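Local coordinates for LPXTG cell wall surface protein (Streptococcus gordonii, PDB 7AVH) that probably serves as a cell-wall-attached bacterial adhesin, in which tandem SHIRT repeats, two of them in this fragment, are thought to form a stalk whose length varies, at residues Y86-E91 / S120-T125. Residues are numbered along the deposited sequence; the frame is centred on the assembly and turned at random. Where two conformers were deposited one is given.
Sequences YKATHE and SQATPT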
ATOM      1  N   TYR A  86       2.855   3.304  -5.982  1.00 13.75           N
ATOM      2  CA  TYR A  86       3.147   4.102  -7.199  1.00 12.65           C
ATOM      3  C   TYR A  86       2.039   3.849  -8.215  1.00 12.40           C
ATOM      4  O   TYR A  86       1.207   2.950  -8.044  1.00 15.57           O
ATOM      5  CB  TYR A  86       4.540   3.754  -7.676  1.00 12.91           C
ATOM      6  CG  TYR A  86       5.603   4.124  -6.675  1.00 13.88           C
ATOM      7  CD1 TYR A  86       6.065   5.415  -6.570  1.00 14.59           C
ATOM      8  CD2 TYR A  86       6.066   3.232  -5.752  1.00 14.67           C
ATOM      9  CE1 TYR A  86       6.979   5.798  -5.620  1.00 17.43           C
ATOM     10  CE2 TYR A  86       6.954   3.627  -4.723  1.00 16.63           C
ATOM     11  CZ  TYR A  86       7.434   4.907  -4.681  1.00 17.87           C
ATOM     12  OH  TYR A  86       8.311   5.329  -3.694  1.00 23.79           O
ATOM     13  N   LYS A  87       2.145   4.612  -9.297  1.00 12.07           N
ATOM     14  CA  LYS A  87       1.187   4.534 -10.417  1.00 14.03           C
ATOM     15  C   LYS A  87       1.921   4.098 -11.682  1.00 13.17           C
ATOM     16  O   LYS A  87       3.102   4.264 -11.830  1.00 13.99           O
ATOM     17  CB  LYS A  87       0.538   5.911 -10.660  1.00 16.56           C
ATOM     18  CG  LYS A  87      -0.268   6.396  -9.476  1.00 18.67           C
ATOM     19  CD  LYS A  87      -1.035   7.683  -9.808  1.00 18.21           C
ATOM     20  CE  LYS A  87      -1.786   8.193  -8.594  1.00 24.21           C
ATOM     21  NZ  LYS A  87      -2.428   9.507  -8.836  1.00 28.44           N
ATOM     22  N   ALA A  88       1.107   3.605 -12.604  1.00 12.30           N
ATOM     23  CA  ALA A  88       1.541   3.431 -13.999  1.00 13.70           C
ATOM     24  C   ALA A  88       0.606   4.194 -14.896  1.00 11.94           C
ATOM     25  O   ALA A  88      -0.583   3.994 -14.839  1.00 12.46           O
ATOM     26  CB  ALA A  88       1.552   1.974 -14.369  1.00 15.75           C
ATOM     27  N   THR A  89       1.193   5.131 -15.672  1.00 11.34           N
ATOM     28  CA  THR A  89       0.420   5.994 -16.552  1.00 10.76           C
ATOM     29  C   THR A  89       0.717   5.642 -18.018  1.00  9.12           C
ATOM     30  O   THR A  89       1.671   4.928 -18.314  1.00 10.69           O
ATOM     31  CB  THR A  89       0.816   7.448 -16.203  1.00 11.74           C
ATOM     32  OG1 THR A  89       2.220   7.617 -16.393  1.00 13.69           O
ATOM     33  CG2 THR A  89       0.512   7.765 -14.717  1.00 13.30           C
ATOM     34  N   HIS A  90      -0.117   6.263 -18.853  1.00  9.41           N
ATOM     35  CA  HIS A  90      -0.083   5.982 -20.308  1.00  9.76           C
ATOM     36  C   HIS A  90      -0.078   7.290 -21.016  1.00  9.79           C
ATOM     37  O   HIS A  90      -0.662   8.290 -20.634  1.00 11.75           O
ATOM     38  CB  HIS A  90      -1.337   5.147 -20.671  1.00 10.73           C
ATOM     39  CG  HIS A  90      -1.511   3.869 -19.926  1.00  9.90           C
ATOM     40  ND1 HIS A  90      -2.024   3.831 -18.625  1.00 11.83           N
ATOM     41  CD2 HIS A  90      -1.265   2.592 -20.250  1.00 12.42           C
ATOM     42  CE1 HIS A  90      -2.068   2.575 -18.252  1.00 13.77           C
ATOM     43  NE2 HIS A  90      -1.576   1.757 -19.178  1.00 13.29           N
ATOM     44  N   GLU A  91       0.437   7.171 -22.260  1.00 10.09           N
ATOM     45  CA  GLU A  91       0.402   8.265 -23.237  1.00 10.66           C
ATOM     46  C   GLU A  91       0.302   7.651 -24.643  1.00  9.95           C
ATOM     47  O   GLU A  91       0.811   6.577 -24.830  1.00 11.34           O
ATOM     48  CB  GLU A  91       1.677   9.084 -23.163  1.00 12.93           C
ATOM     49  CG  GLU A  91       2.010  10.105 -24.193  1.00 17.33           C
ATOM     50  CD  GLU A  91       3.328  10.806 -24.043  1.00 22.18           C
ATOM     51  OE1 GLU A  91       4.198  10.467 -23.114  1.00 17.38           O
ATOM     52  OE2 GLU A  91       3.465  11.777 -24.863  1.00 25.85           O
ATOM     53  N   SER A 120       7.217  -4.265  -7.754  1.00 21.68           N
ATOM     54  CA  SER A 120       6.280  -5.066  -8.555  1.00 20.57           C
ATOM     55  C   SER A 120       6.488  -4.792 -10.061  1.00 20.59           C
ATOM     56  O   SER A 120       7.166  -3.829 -10.474  1.00 19.88           O
ATOM     57  CB  SER A 120       4.815  -4.849  -8.158  1.00 21.16           C
ATOM     58  OG  SER A 120       4.375  -3.526  -8.506  1.00 21.91           O
ATOM     59  N   GLN A 121       5.948  -5.668 -10.874  1.00 19.80           N
ATOM     60  CA  GLN A 121       5.966  -5.501 -12.352  1.00 18.86           C
ATOM     61  C   GLN A 121       4.698  -4.803 -12.802  1.00 15.68           C
ATOM     62  O   GLN A 121       3.576  -5.241 -12.455  1.00 21.24           O
ATOM     63  CB  GLN A 121       6.093  -6.869 -13.045  1.00 24.96           C
ATOM     64  CG  GLN A 121       6.632  -6.753 -14.483  1.00 35.27           C
ATOM     65  CD  GLN A 121       8.135  -6.587 -14.412  1.00 45.08           C
ATOM     66  OE1 GLN A 121       8.766  -6.255 -15.408  1.00 62.60           O
ATOM     67  NE2 GLN A 121       8.721  -6.751 -13.229  1.00 40.33           N
ATOM     68  N   ALA A 122       4.859  -3.722 -13.557  1.00 17.14           N
ATOM     69  CA  ALA A 122       3.706  -3.047 -14.166  1.00 16.38           C
ATOM     70  C   ALA A 122       3.631  -3.434 -15.646  1.00 15.21           C
ATOM     71  O   ALA A 122       4.676  -3.388 -16.328  1.00 17.91           O
ATOM     72  CB  ALA A 122       3.803  -1.561 -14.032  1.00 18.62           C
ATOM     73  N   THR A 123       2.448  -3.738 -16.097  1.00 15.59           N
ATOM     74  CA  THR A 123       2.203  -3.976 -17.552  0.50 16.00           C
ATOM     75  C   THR A 123       1.138  -2.994 -18.015  1.00 15.27           C
ATOM     76  O   THR A 123       0.141  -2.751 -17.338  1.00 16.80           O
ATOM     77  CB  THR A 123       1.908  -5.442 -17.868  0.50 17.71           C
ATOM     78  OG1 THR A 123       0.687  -5.827 -17.225  0.50 24.29           O
ATOM     79  CG2 THR A 123       3.053  -6.337 -17.424  0.50 18.02           C
ATOM     80  N   PRO A 124       1.350  -2.332 -19.168  1.00 14.84           N
ATOM     81  CA  PRO A 124       0.429  -1.318 -19.571  1.00 15.38           C
ATOM     82  C   PRO A 124      -0.924  -1.923 -19.936  1.00 12.43           C
ATOM     83  O   PRO A 124      -1.032  -3.081 -20.358  1.00 17.11           O
ATOM     84  CB  PRO A 124       1.069  -0.749 -20.861  1.00 15.54           C
ATOM     85  CG  PRO A 124       1.886  -1.882 -21.351  1.00 16.70           C
ATOM     86  CD  PRO A 124       2.460  -2.490 -20.095  1.00 16.23           C
ATOM     87  N   THR A 125      -1.970  -1.139 -19.701  1.00 14.44           N
ATOM     88  CA  THR A 125      -3.331  -1.490 -20.081  1.00 14.10           C
ATOM     89  C   THR A 125      -3.448  -1.380 -21.609  1.00 12.76           C
ATOM     90  O   THR A 125      -3.200  -0.314 -22.149  1.00 14.32           O
ATOM     91  CB  THR A 125      -4.325  -0.557 -19.414  1.00 13.45           C
ATOM     92  OG1 THR A 125      -4.130  -0.588 -18.012  1.00 16.15           O
ATOM     93  CG2 THR A 125      -5.744  -0.941 -19.729  1.00 15.92           C
TER
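His-90 reaches from strand 72-94 to the loop after strand 121-122 and shows how one imidazole can tie a sheet to the chain lying over it. Its NE2 accepts the backbone N-H of Thr-125 at 3.0 Å between NE2 and N. The bond is fairly straight, 154° at the hydrogen, its donor tilted slightly from the ring plane. Accepting there implies that NE2 is unprotonated, which probably puts the proton of a neutral ring on ND1. With chi1 at -57°, CG stands beside the backbone N and anti to the carbonyl carbon, and from there the ring tip reaches the Pro-124/Thr-125 peptide. Thr-125 CB packs 3.6 Å from His-90 NE2. Both segments belong to the second SHIRT domain of this fragment, a family in the ubiquitin clan; strand 72-94, interrupted by a bulge or short loop, carries on from the first domain and here pairs antiparallel with 113-117 and parallel with 156-166. Towards the start of the segments the touch loosens, though still buried, to two methyls, Ala-88 CB and Ala-122 CB, 4.2 Å apart, with Leu-116 touching both. Solvent reaches the tight end instead, at partly exposed Pro-124 and Thr-125, whose side chain crosses that of His-90 at about a right angle while its OG1 bonds to Gln-113 NE2.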